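Local coordinates for protein glycosyl transferase (Staphylococcus aureus, PDB 5U02) that belongs to the TarS glycosyl transferase family and consists here of a helical linker and two beta-rich C-terminal domains of the immunoglobulin-like E-set clan, at residues F33-F38 / A75-K80; K178-Y183 / L207-I212; T257-K262 / N266-F271. All blocks are in the same frame, centred on the assembly; numbering follows the deposited sequence.

Contact 1 (F33-F38 / A75-K80); sequences FLNRHF and ALVMSK
The carboxamide oxygen of Asn35 carries this contact: Met78 N donates to Asn35 OD1 over 3.0 Å, and the N-H points almost straight at the oxygen, at 173°. The donor does not sit on a lone pair. It lies above the plane of the carbonyl group, 35° out of it. The same oxygen also rests against carbon on the loop side, with Val77 CA 3.5 Å from Asn35 OD1 and Met78 CG 3.4 Å from Asn35 OD1. The amide oxygen thus rests on the backbone at the Val77-Met78 peptide, touching Val77 CA and bonded to Met78 N. Asn35 reaches it with CG anti to its own carbonyl carbon (chi1 -67°), which swings the amide off the flank of the helix and across to the loop.

Met78 lies over the asparagine side chain. Its chain crosses the asparagine obliquely: Met78 CG comes within 3.6 Å of Asn35 CG, and one atom further along, Met78 SD lies 3.8 Å from Asn35 CB. Val77 adds its beta carbon, with CB 3.6 Å from Asn35 OD1.

In the fold, the bond ties helix 23-40 to the loop that leads from helix 56-68 into helix 82-89, all within the helical linker. Leu34 and Phe38 turn inward on the same helix to pack on Ile66 of helix 56-68, while Phe38 and Val77 both touch Leu85 of helix 82-89. Helix 2-17 covers another part of helix 23-40, where Met9 meets Phe33 and His37.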
loop_
_atom_site.group_PDB
_atom_site.type_symbol
_atom_site.label_atom_id
_atom_site.label_comp_id
_atom_site.label_asym_id
_atom_site.label_seq_id
_atom_site.Cartn_x
_atom_site.Cartn_y
_atom_site.Cartn_z
ATOM N N PHE A 33 26.495 -34.578 -2.895
ATOM C CA PHE A 33 25.918 -35.745 -2.245
ATOM C C PHE A 33 24.991 -35.347 -1.097
ATOM O O PHE A 33 23.895 -35.905 -0.969
ATOM C CB PHE A 33 27.040 -36.676 -1.773
ATOM C CG PHE A 33 26.614 -37.674 -0.736
ATOM C CD1 PHE A 33 25.537 -38.513 -0.960
ATOM C CD2 PHE A 33 27.308 -37.782 0.460
ATOM C CE1 PHE A 33 25.150 -39.425 -0.002
ATOM C CE2 PHE A 33 26.928 -38.696 1.422
ATOM C CZ PHE A 33 25.850 -39.521 1.190
ATOM N N LEU A 34 25.388 -34.382 -0.257
ATOM C CA LEU A 34 24.529 -34.028 0.869
ATOM C C LEU A 34 23.597 -32.862 0.598
ATOM O O LEU A 34 22.733 -32.577 1.435
ATOM C CB LEU A 34 25.323 -33.711 2.141
ATOM C CG LEU A 34 26.297 -34.786 2.612
ATOM C CD1 LEU A 34 27.676 -34.647 1.985
ATOM C CD2 LEU A 34 26.371 -34.875 4.128
ATOM N N ASN A 35 23.737 -32.164 -0.521
ATOM C CA ASN A 35 22.649 -31.286 -0.914
ATOM C C ASN A 35 21.417 -32.130 -1.206
ATOM O O ASN A 35 20.306 -31.823 -0.761
ATOM C CB ASN A 35 23.066 -30.440 -2.118
ATOM C CG ASN A 35 24.171 -29.448 -1.782
ATOM O OD1 ASN A 35 24.347 -29.057 -0.625
ATOM N ND2 ASN A 35 24.923 -29.037 -2.796
ATOM N N ARG A 36 21.620 -33.254 -1.892
ATOM C CA ARG A 36 20.494 -34.072 -2.320
ATOM C C ARG A 36 19.905 -34.867 -1.165
ATOM O O ARG A 36 18.678 -34.913 -1.001
ATOM C CB ARG A 36 20.927 -35.023 -3.433
ATOM C CG ARG A 36 20.618 -34.595 -4.871
ATOM C CD ARG A 36 20.310 -35.858 -5.644
ATOM N NE ARG A 36 21.432 -36.773 -5.676
ATOM C CZ ARG A 36 21.395 -38.002 -5.186
ATOM N NH1 ARG A 36 20.292 -38.423 -4.584
ATOM N NH2 ARG A 36 22.476 -38.789 -5.285
ATOM N N HIS A 37 20.768 -35.530 -0.389
ATOM C CA HIS A 37 20.329 -36.399 0.697
ATOM C C HIS A 37 19.514 -35.632 1.741
ATOM O O HIS A 37 18.495 -36.130 2.232
ATOM C CB HIS A 37 21.562 -37.069 1.313
ATOM C CG HIS A 37 21.349 -37.616 2.692
ATOM N ND1 HIS A 37 20.850 -38.878 2.942
ATOM C CD2 HIS A 37 21.593 -37.066 3.903
ATOM C CE1 HIS A 37 20.796 -39.080 4.249
ATOM N NE2 HIS A 37 21.238 -37.993 4.853
ATOM N N PHE A 38 19.964 -34.426 2.117
ATOM C CA PHE A 38 19.184 -33.588 3.026
ATOM C C PHE A 38 17.929 -33.043 2.353
ATOM O O PHE A 38 16.982 -32.664 3.049
ATOM C CB PHE A 38 20.023 -32.409 3.585
ATOM C CG PHE A 38 20.894 -32.746 4.817
ATOM C CD1 PHE A 38 22.175 -33.255 4.677
ATOM C CD2 PHE A 38 20.446 -32.497 6.105
ATOM C CE1 PHE A 38 22.966 -33.558 5.767
ATOM C CE2 PHE A 38 21.239 -32.799 7.204
ATOM C CZ PHE A 38 22.501 -33.328 7.028
ATOM N N ALA A 75 31.276 -25.258 3.369
ATOM C CA ALA A 75 31.303 -23.998 2.634
ATOM C C ALA A 75 30.747 -24.122 1.221
ATOM O O ALA A 75 30.204 -23.145 0.691
ATOM C CB ALA A 75 32.733 -23.451 2.579
ATOM N N LEU A 76 30.865 -25.298 0.602
ATOM C CA LEU A 76 30.329 -25.524 -0.734
ATOM C C LEU A 76 28.918 -26.102 -0.735
ATOM O O LEU A 76 28.282 -26.137 -1.795
ATOM C CB LEU A 76 31.247 -26.457 -1.529
ATOM C CG LEU A 76 32.731 -26.104 -1.587
ATOM C CD1 LEU A 76 33.574 -27.124 -0.841
ATOM C CD2 LEU A 76 33.200 -25.959 -3.027
ATOM N N VAL A 77 28.414 -26.557 0.413
ATOM C CA VAL A 77 27.056 -27.085 0.473
ATOM C C VAL A 77 26.060 -25.931 0.533
ATOM O O VAL A 77 26.414 -24.783 0.812
ATOM C CB VAL A 77 26.882 -28.045 1.666
ATOM C CG1 VAL A 77 27.891 -29.182 1.584
ATOM C CG2 VAL A 77 27.011 -27.300 2.983
ATOM N N MET A 78 24.795 -26.246 0.247
ATOM C CA MET A 78 23.728 -25.250 0.302
ATOM C C MET A 78 23.710 -24.553 1.657
ATOM O O MET A 78 23.786 -25.201 2.704
ATOM C CB MET A 78 22.378 -25.916 0.026
ATOM C CG MET A 78 22.251 -26.486 -1.373
ATOM S SD MET A 78 20.768 -27.490 -1.570
ATOM C CE MET A 78 19.556 -26.478 -0.724
ATOM N N SER A 79 23.596 -23.221 1.624
ATOM C CA SER A 79 23.892 -22.408 2.802
ATOM C C SER A 79 23.007 -22.772 3.991
ATOM O O SER A 79 23.463 -22.744 5.140
ATOM C CB SER A 79 23.746 -20.923 2.464
ATOM O OG SER A 79 22.478 -20.645 1.895
ATOM N N LYS A 80 21.745 -23.118 3.741
ATOM C CA LYS A 80 20.824 -23.358 4.846
ATOM C C LYS A 80 21.105 -24.660 5.585
ATOM O O LYS A 80 20.466 -24.914 6.612
ATOM C CB LYS A 80 19.379 -23.328 4.336
ATOM C CG LYS A 80 18.814 -24.658 3.871
ATOM C CD LYS A 80 17.598 -24.441 2.972
ATOM C CE LYS A 80 16.505 -25.467 3.238
ATOM N NZ LYS A 80 15.719 -25.111 4.456
#

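Contact 2 (K178-Y183 / L207-I212); sequences KKHTMY and LPKEKI
Lys209 runs across the His180 ring. CB sits over the centre of one imidazole face, 4.2 Å from the centroid of the His180 ring and only 7° off the ring normal, a CH-pi contact. Extended beyond CG, the chain crosses the histidine side chain at about a right angle, and Lys209 CD comes 3.8 Å from His180 CD2. The ammonium at the tip passes beyond the ring: Lys209 NZ is 5.3 Å from His180 NE2.

Glu210 takes the edge of the same ring. Its chain folds back at chi2 (-79°), which brings OE2 near the ring plane, 3.1 Å from His180 ND1, with the carboxylate turned 26° from the imidazole. Asn177 donates a hydrogen bond to this oxygen, which helps fix the carboxylate.

Further along, Met182 CE touches Leu207 CD2 at 3.7 Å.

Within C-terminal domain 1, the contact joins the start of strand 181-190, part of the large antiparallel sheet, to the loop leading from helix 200-203 into strand 212-221. Trp213 of strand 212-221 packs on both His180 and Met182, Phe271 of strand 267-274 lies against Leu207, and Asn191 of a second subunit reaches His180.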
loop_
_atom_site.group_PDB
_atom_site.type_symbol
_atom_site.label_atom_id
_atom_site.label_comp_id
_atom_site.label_asym_id
_atom_site.label_seq_id
_atom_site.Cartn_x
_atom_site.Cartn_y
_atom_site.Cartn_z
ATOM N N LYS A 178 3.443 -13.005 -21.467
ATOM C CA LYS A 178 4.315 -12.188 -20.626
ATOM C C LYS A 178 4.323 -10.708 -21.009
ATOM O O LYS A 178 5.105 -9.937 -20.442
ATOM C CB LYS A 178 5.757 -12.719 -20.625
ATOM C CG LYS A 178 5.878 -14.230 -20.540
ATOM C CD LYS A 178 5.714 -14.714 -19.114
ATOM C CE LYS A 178 5.229 -16.154 -19.072
ATOM N NZ LYS A 178 4.887 -16.568 -17.685
ATOM N N LYS A 179 3.469 -10.275 -21.943
ATOM C CA LYS A 179 3.568 -8.903 -22.435
ATOM C C LYS A 179 2.940 -7.896 -21.479
ATOM O O LYS A 179 3.451 -6.781 -21.326
ATOM C CB LYS A 179 2.934 -8.783 -23.824
ATOM C CG LYS A 179 3.671 -9.556 -24.913
ATOM C CD LYS A 179 3.758 -8.757 -26.203
ATOM C CE LYS A 179 4.627 -9.461 -27.241
ATOM N NZ LYS A 179 3.898 -10.582 -27.896
ATOM N N HIS A 180 1.840 -8.255 -20.833
ATOM C CA HIS A 180 1.119 -7.309 -20.001
ATOM C C HIS A 180 0.963 -7.846 -18.585
ATOM O O HIS A 180 1.008 -9.057 -18.339
ATOM C CB HIS A 180 -0.242 -6.969 -20.608
ATOM C CG HIS A 180 -0.156 -6.422 -21.999
ATOM N ND1 HIS A 180 -0.273 -7.216 -23.121
ATOM C CD2 HIS A 180 0.058 -5.161 -22.449
ATOM C CE1 HIS A 180 -0.142 -6.464 -24.200
ATOM N NE2 HIS A 180 0.061 -5.214 -23.821
ATOM N N THR A 181 0.764 -6.914 -17.658
ATOM C CA THR A 181 0.920 -7.204 -16.246
ATOM C C THR A 181 -0.067 -6.354 -15.457
ATOM O O THR A 181 -0.408 -5.241 -15.864
ATOM C CB THR A 181 2.381 -6.951 -15.839
ATOM O OG1 THR A 181 2.862 -8.024 -15.019
ATOM C CG2 THR A 181 2.542 -5.620 -15.125
ATOM N N MET A 182 -0.559 -6.905 -14.353
ATOM C CA MET A 182 -1.373 -6.155 -13.407
ATOM C C MET A 182 -0.909 -6.504 -12.006
ATOM O O MET A 182 -0.634 -7.671 -11.716
ATOM C CB MET A 182 -2.876 -6.457 -13.549
ATOM C CG MET A 182 -3.522 -5.931 -14.828
ATOM S SD MET A 182 -5.326 -6.051 -14.777
ATOM C CE MET A 182 -5.629 -7.265 -16.054
ATOM N N TYR A 183 -0.809 -5.493 -11.147
ATOM C CA TYR A 183 -0.409 -5.674 -9.758
ATOM C C TYR A 183 -1.496 -5.116 -8.854
ATOM O O TYR A 183 -1.905 -3.961 -9.013
ATOM C CB TYR A 183 0.928 -4.989 -9.468
ATOM C CG TYR A 183 2.106 -5.629 -10.167
ATOM C CD1 TYR A 183 2.726 -6.759 -9.639
ATOM C CD2 TYR A 183 2.598 -5.107 -11.355
ATOM C CE1 TYR A 183 3.805 -7.347 -10.276
ATOM C CE2 TYR A 183 3.676 -5.684 -11.997
ATOM C CZ TYR A 183 4.274 -6.804 -11.460
ATOM O OH TYR A 183 5.345 -7.376 -12.110
ATOM N N LEU A 207 -7.928 -5.500 -18.754
ATOM C CA LEU A 207 -8.212 -6.878 -19.148
ATOM C C LEU A 207 -8.307 -7.122 -20.653
ATOM O O LEU A 207 -7.847 -8.189 -21.097
ATOM C CB LEU A 207 -9.511 -7.342 -18.474
ATOM C CG LEU A 207 -9.446 -7.806 -17.022
ATOM C CD1 LEU A 207 -10.852 -7.916 -16.459
ATOM C CD2 LEU A 207 -8.727 -9.132 -16.934
ATOM N N PRO A 208 -8.906 -6.249 -21.474
ATOM C CA PRO A 208 -9.081 -6.589 -22.900
ATOM C C PRO A 208 -7.791 -6.826 -23.658
ATOM O O PRO A 208 -7.850 -7.347 -24.779
ATOM C CB PRO A 208 -9.814 -5.368 -23.473
ATOM C CG PRO A 208 -10.406 -4.705 -22.329
ATOM C CD PRO A 208 -9.538 -4.957 -21.153
ATOM N N LYS A 209 -6.639 -6.454 -23.100
ATOM C CA LYS A 209 -5.392 -6.554 -23.848
ATOM C C LYS A 209 -5.035 -7.996 -24.171
ATOM O O LYS A 209 -4.409 -8.261 -25.203
ATOM C CB LYS A 209 -4.259 -5.902 -23.062
ATOM C CG LYS A 209 -4.497 -4.443 -22.744
ATOM C CD LYS A 209 -3.513 -3.962 -21.693
ATOM C CE LYS A 209 -3.615 -2.460 -21.490
ATOM N NZ LYS A 209 -2.594 -1.978 -20.529
ATOM N N GLU A 210 -5.400 -8.935 -23.302
ATOM C CA GLU A 210 -5.075 -10.339 -23.508
ATOM C C GLU A 210 -6.205 -11.201 -22.966
ATOM O O GLU A 210 -7.010 -10.765 -22.142
ATOM C CB GLU A 210 -3.747 -10.729 -22.839
ATOM C CG GLU A 210 -2.557 -9.841 -23.194
ATOM C CD GLU A 210 -1.965 -10.169 -24.548
ATOM O OE1 GLU A 210 -2.087 -11.335 -24.989
ATOM O OE2 GLU A 210 -1.376 -9.258 -25.169
ATOM N N LYS A 211 -6.250 -12.446 -23.437
ATOM C CA LYS A 211 -7.317 -13.347 -23.019
ATOM C C LYS A 211 -6.942 -14.119 -21.762
ATOM O O LYS A 211 -7.795 -14.344 -20.898
ATOM C CB LYS A 211 -7.666 -14.318 -24.150
ATOM C CG LYS A 211 -8.129 -13.645 -25.436
ATOM C CD LYS A 211 -9.410 -14.269 -25.972
ATOM C CE LYS A 211 -9.106 -15.555 -26.719
ATOM N NZ LYS A 211 -10.235 -16.005 -27.588
ATOM N N ILE A 212 -5.681 -14.530 -21.641
ATOM C CA ILE A 212 -5.231 -15.392 -20.553
ATOM C C ILE A 212 -4.397 -14.569 -19.581
ATOM O O ILE A 212 -3.382 -13.974 -19.965
ATOM C CB ILE A 212 -4.426 -16.590 -21.085
ATOM C CG1 ILE A 212 -5.276 -17.417 -22.051
ATOM C CG2 ILE A 212 -3.947 -17.448 -19.929
ATOM C CD1 ILE A 212 -4.483 -18.498 -22.790
#

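Contact 3 (T257-K262 / N266-F271); sequences TPYFTK and NISLYF
Strands 257-260 and 267-271 run antiparallel, their axes 4.6 Å apart at the closest and their directions 144° apart; Thr257-Tyr270 and Tyr259-Ser268 are the hydrogen-bonded pairs, each with two backbone bonds, and Pro258-Leu269 and Phe260-Ile267 the non-hydrogen-bonded ones. Beyond the last pair Thr261 N still donates to Asn266 O, at 2.7 Å. The hydroxyl of Thr261 then takes over from the backbone: Asn266 N donates to Thr261 OG1 over 3.0 Å.

Tyr259 has its CG between the backbone N and the carbonyl carbon (chi1 68°), which folds the ring over the partner strand. Tyr259 CE1 meets Tyr270 CB at 3.5 Å, and Tyr259 CZ lies 3.8 Å from Ser268 CB, while Tyr270 N and Thr257 O sit at the ring edge in its plane.

The two strands form the beta hairpin 252-260/267-274 of C-terminal domain 1, consistent with the immunoglobulin-like beta fold of the E-set clan. The side carrying Pro258, Phe260, Ile267 and Leu269 is apolar. Here Phe260 crosses Ile267 at a slant, CE1 of the phenylalanine 3.7 Å from CB of the isoleucine, and Pro258 CB reaches Leu269 CD2 at 4.2 Å. Phe144 of strand 138-146 packs on both Pro258 and Ile267, and Tyr237 meets the Phe260 ring edge-to-face.

On the side carrying Tyr259 and Tyr270, the hydroxyls of Ser268 and Thr257 find partners outside the two strands: Ser268 OG hydrogen-bonds Asp214 OD1, and Thr257 OG1 is joined to Ser244 OG.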
loop_
_atom_site.group_PDB
_atom_site.type_symbol
_atom_site.label_atom_id
_atom_site.label_comp_id
_atom_site.label_asym_id
_atom_site.label_seq_id
_atom_site.Cartn_x
_atom_site.Cartn_y
_atom_site.Cartn_z
ATOM N N THR A 257 -13.619 -15.684 -16.471
ATOM C CA THR A 257 -13.788 -17.076 -16.052
ATOM C C THR A 257 -12.530 -17.566 -15.359
ATOM O O THR A 257 -11.500 -17.773 -16.031
ATOM C CB THR A 257 -14.105 -17.966 -17.257
ATOM O OG1 THR A 257 -15.256 -17.460 -17.947
ATOM C CG2 THR A 257 -14.376 -19.402 -16.816
ATOM N N PRO A 258 -12.539 -17.749 -14.041
ATOM C CA PRO A 258 -11.423 -18.446 -13.394
ATOM C C PRO A 258 -11.392 -19.903 -13.818
ATOM O O PRO A 258 -12.430 -20.526 -14.059
ATOM C CB PRO A 258 -11.728 -18.312 -11.896
ATOM C CG PRO A 258 -12.690 -17.162 -11.797
ATOM C CD PRO A 258 -13.499 -17.214 -13.061
ATOM N N TYR A 259 -10.183 -20.446 -13.913
ATOM C CA TYR A 259 -10.014 -21.854 -14.246
ATOM C C TYR A 259 -8.609 -22.268 -13.848
ATOM O O TYR A 259 -7.774 -21.437 -13.481
ATOM C CB TYR A 259 -10.265 -22.119 -15.736
ATOM C CG TYR A 259 -9.213 -21.499 -16.624
ATOM C CD1 TYR A 259 -9.205 -20.132 -16.865
ATOM C CD2 TYR A 259 -8.225 -22.270 -17.219
ATOM C CE1 TYR A 259 -8.235 -19.543 -17.671
ATOM C CE2 TYR A 259 -7.254 -21.693 -18.030
ATOM C CZ TYR A 259 -7.264 -20.332 -18.255
ATOM O OH TYR A 259 -6.290 -19.778 -19.064
ATOM N N PHE A 260 -8.358 -23.570 -13.939
ATOM C CA PHE A 260 -7.106 -24.171 -13.509
ATOM C C PHE A 260 -6.427 -24.822 -14.701
ATOM O O PHE A 260 -7.078 -25.508 -15.496
ATOM C CB PHE A 260 -7.357 -25.183 -12.390
ATOM C CG PHE A 260 -7.980 -24.572 -11.168
ATOM C CD1 PHE A 260 -7.196 -23.931 -10.222
ATOM C CD2 PHE A 260 -9.352 -24.601 -10.984
ATOM C CE1 PHE A 260 -7.771 -23.347 -9.104
ATOM C CE2 PHE A 260 -9.929 -24.028 -9.868
ATOM C CZ PHE A 260 -9.139 -23.401 -8.923
ATOM N N THR A 261 -5.124 -24.598 -14.823
ATOM C CA THR A 261 -4.398 -25.007 -16.011
ATOM C C THR A 261 -4.194 -26.516 -16.031
ATOM O O THR A 261 -4.186 -27.191 -14.998
ATOM C CB THR A 261 -3.048 -24.295 -16.093
ATOM O OG1 THR A 261 -2.282 -24.575 -14.913
ATOM C CG2 THR A 261 -3.253 -22.794 -16.230
ATOM N N LYS A 262 -4.013 -27.038 -17.242
ATOM C CA LYS A 262 -3.927 -28.477 -17.441
ATOM C C LYS A 262 -2.596 -29.037 -16.956
ATOM O O LYS A 262 -2.559 -30.113 -16.346
ATOM C CB LYS A 262 -4.128 -28.804 -18.918
ATOM C CG LYS A 262 -4.502 -30.240 -19.171
ATOM C CD LYS A 262 -5.761 -30.570 -18.399
ATOM C CE LYS A 262 -6.169 -32.010 -18.585
ATOM N NZ LYS A 262 -7.137 -32.416 -17.532
ATOM N N ASN A 266 -2.587 -24.718 -11.897
ATOM C CA ASN A 266 -2.558 -23.372 -11.347
ATOM C C ASN A 266 -3.744 -22.567 -11.867
ATOM O O ASN A 266 -4.329 -22.883 -12.902
ATOM C CB ASN A 266 -1.247 -22.666 -11.699
ATOM C CG ASN A 266 -0.052 -23.284 -11.004
ATOM O OD1 ASN A 266 0.816 -23.870 -11.647
ATOM N ND2 ASN A 266 -0.008 -23.170 -9.688
ATOM N N ILE A 267 -4.083 -21.506 -11.147
ATOM C CA ILE A 267 -5.304 -20.763 -11.434
ATOM C C ILE A 267 -4.990 -19.598 -12.361
ATOM O O ILE A 267 -3.965 -18.919 -12.220
ATOM C CB ILE A 267 -5.980 -20.292 -10.132
ATOM C CG1 ILE A 267 -7.347 -19.677 -10.434
ATOM C CG2 ILE A 267 -5.093 -19.310 -9.368
ATOM C CD1 ILE A 267 -8.192 -19.461 -9.205
ATOM N N SER A 268 -5.873 -19.378 -13.333
ATOM C CA SER A 268 -5.741 -18.287 -14.286
ATOM C C SER A 268 -7.114 -17.670 -14.523
ATOM O O SER A 268 -8.139 -18.196 -14.081
ATOM C CB SER A 268 -5.121 -18.772 -15.601
ATOM O OG SER A 268 -3.815 -19.283 -15.391
ATOM N N LEU A 269 -7.131 -16.537 -15.222
ATOM C CA LEU A 269 -8.362 -15.827 -15.545
ATOM C C LEU A 269 -8.503 -15.722 -17.058
ATOM O O LEU A 269 -7.603 -15.216 -17.736
ATOM C CB LEU A 269 -8.380 -14.432 -14.916
ATOM C CG LEU A 269 -8.033 -14.382 -13.424
ATOM C CD1 LEU A 269 -8.121 -12.964 -12.885
ATOM C CD2 LEU A 269 -8.938 -15.311 -12.634
ATOM N N TYR A 270 -9.636 -16.191 -17.577
ATOM C CA TYR A 270 -9.933 -16.142 -19.004
ATOM C C TYR A 270 -10.937 -15.024 -19.260
ATOM O O TYR A 270 -12.018 -15.007 -18.657
ATOM C CB TYR A 270 -10.476 -17.488 -19.487
ATOM C CG TYR A 270 -10.567 -17.641 -20.988
ATOM C CD1 TYR A 270 -9.436 -17.899 -21.750
ATOM C CD2 TYR A 270 -11.791 -17.557 -21.642
ATOM C CE1 TYR A 270 -9.518 -18.053 -23.128
ATOM C CE2 TYR A 270 -11.882 -17.707 -23.018
ATOM C CZ TYR A 270 -10.747 -17.954 -23.750
ATOM O OH TYR A 270 -10.841 -18.106 -25.111
ATOM N N PHE A 271 -10.578 -14.103 -20.153
ATOM C CA PHE A 271 -11.389 -12.937 -20.490
ATOM C C PHE A 271 -11.703 -12.970 -21.980
ATOM O O PHE A 271 -10.786 -12.947 -22.811
ATOM C CB PHE A 271 -10.655 -11.645 -20.118
ATOM C CG PHE A 271 -11.461 -10.397 -20.340
ATOM C CD1 PHE A 271 -12.444 -10.025 -19.439
ATOM C CD2 PHE A 271 -11.227 -9.587 -21.444
ATOM C CE1 PHE A 271 -13.189 -8.874 -19.637
ATOM C CE2 PHE A 271 -11.966 -8.429 -21.649
ATOM C CZ PHE A 271 -12.948 -8.069 -20.744
#

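Contact 1 stands apart from the others. It lies in the helical linker, its centre 39 Å from that of contact 2 and 37 Å from that of contact 3, with nearest atoms about 25 Å and 21 Å away. Contacts 2 and 3 are neighbours, their centres 13 Å apart, and both reach the large antiparallel sheet of C-terminal domain 1. There the end of 207-212 runs alongside 266-271, with Lys211 O 2.9 Å from Phe271 N, a probable hydrogen bond; it also meets 257-262, where Ile212 CG2 is 3.4 Å from Tyr259 OH. A bound imidazole, probably from the crystallisation liquor, lies about 3 Å from the Tyr270 side chain of contact 3.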